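Local coordinates for rhamnose ABC transporter, periplasmic rhamnose-binding protein (Kribbella flavida, PDB 4KVF) that probably binds rhamnose or a related sugar outside the cell membrane and delivers it to an ABC transporter for uptake, at residues Ala131-Thr134 and Cys135-Ala138. Sequence-based numbering, arbitrary orientation.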
# COMPACT_ATOMS: atom_id res chain seq x y z
N ALA A 131 9.46 5.77 -8.93
CA ALA A 131 10.58 6.60 -9.40
C ALA A 131 10.01 7.65 -10.34
O ALA A 131 8.82 7.62 -10.65
CB ALA A 131 11.62 5.74 -10.11
N ALA A 132 10.85 8.59 -10.78
CA ALA A 132 10.40 9.57 -11.78
C ALA A 132 9.84 8.81 -12.97
O ALA A 132 10.34 7.73 -13.32
CB ALA A 132 11.54 10.47 -12.20
N LYS A 133 8.80 9.36 -13.60
CA LYS A 133 8.04 8.62 -14.61
C LYS A 133 8.89 8.13 -15.78
O LYS A 133 8.58 7.12 -16.41
CB LYS A 133 6.84 9.44 -15.11
CG LYS A 133 5.95 10.02 -14.00
CD LYS A 133 5.38 8.93 -13.09
CE LYS A 133 4.28 9.46 -12.17
NZ LYS A 133 4.75 10.51 -11.22
N THR A 134 9.97 8.85 -16.06
CA THR A 134 10.85 8.55 -17.18
C THR A 134 11.97 7.55 -16.87
O THR A 134 12.88 7.38 -17.68
CB THR A 134 11.51 9.84 -17.71
OG1 THR A 134 12.17 10.50 -16.62
CG2 THR A 134 10.46 10.78 -18.30
N CYS A 135 11.89 6.89 -15.72
CA CYS A 135 12.95 5.98 -15.28
C CYS A 135 12.43 4.59 -14.96
O CYS A 135 13.13 3.79 -14.36
CB CYS A 135 13.65 6.55 -14.05
SG CYS A 135 14.10 8.31 -14.25
N ARG A 136 11.18 4.31 -15.33
CA ARG A 136 10.65 2.96 -15.19
C ARG A 136 9.55 2.69 -16.22
O ARG A 136 8.95 3.62 -16.76
CB ARG A 136 10.13 2.70 -13.77
CG ARG A 136 8.74 3.26 -13.46
CD ARG A 136 8.66 4.78 -13.43
NE ARG A 136 7.33 5.17 -12.97
CZ ARG A 136 6.27 5.35 -13.75
NH1 ARG A 136 6.37 5.20 -15.07
NH2 ARG A 136 5.11 5.68 -13.21
N ASP A 137 9.30 1.42 -16.51
CA ASP A 137 8.29 1.06 -17.50
C ASP A 137 6.88 1.02 -16.92
O ASP A 137 5.92 1.34 -17.62
CB ASP A 137 8.65 -0.28 -18.15
CG ASP A 137 10.00 -0.23 -18.84
OD1 ASP A 137 10.08 0.39 -19.93
OD2 ASP A 137 10.97 -0.80 -18.29
N ALA A 138 6.76 0.64 -15.66
CA ALA A 138 5.47 0.59 -14.98
C ALA A 138 5.65 0.72 -13.47
O ALA A 138 6.72 0.43 -12.94
CB ALA A 138 4.73 -0.70 -15.30
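The side chains of K133 and R136 run side by side, pointing the same way. The lysine packs through its methylene carbons: K133 CD sits over one face of the R136 guanidinium, 3.3 Å from R136 NH2, with K133 CA over the plane near its rim. Bends at chi2 (-58°) and chi4 fold the lysine so that aliphatic carbon, not the ammonium, meets the flat group; K133 NZ stays 5.2 Å from R136 NH2. For the arginine, CG is wedged between the backbone N and the carbonyl carbon (chi1 80°), and the bend at chi2 brings the chain back towards residues 131-133. R136 CD thereby comes 3.4 Å from A132 O, and R136 NH1 lies 3.2 Å from K133 O. The same A132 O accepts the hydrogen bond that closes the turn, from C135 N at 3.0 Å. A132-C135 forms a type I beta-turn. A132 CB rests 3.9 Å from C135 SG, whose disulfide to C111 ties the turn to helix 111-119. This loop joins parallel strands 123-127 and 138-141 in one lobe of the periplasmic-binding-protein fold. R136 NE makes a salt bridge to D130 and R136 NH2 donates a hydrogen bond to A321 O. A leucine in place of R136 would probably leave D130 without its charged mate and the K133 methylenes without their flat support. Covalent sulfur on one side of the turn and a salt-bridged guanidinium on the other thus probably hold the turn in place from two sides, while the D130 carboxylate probably eases the proximity of two positive charges.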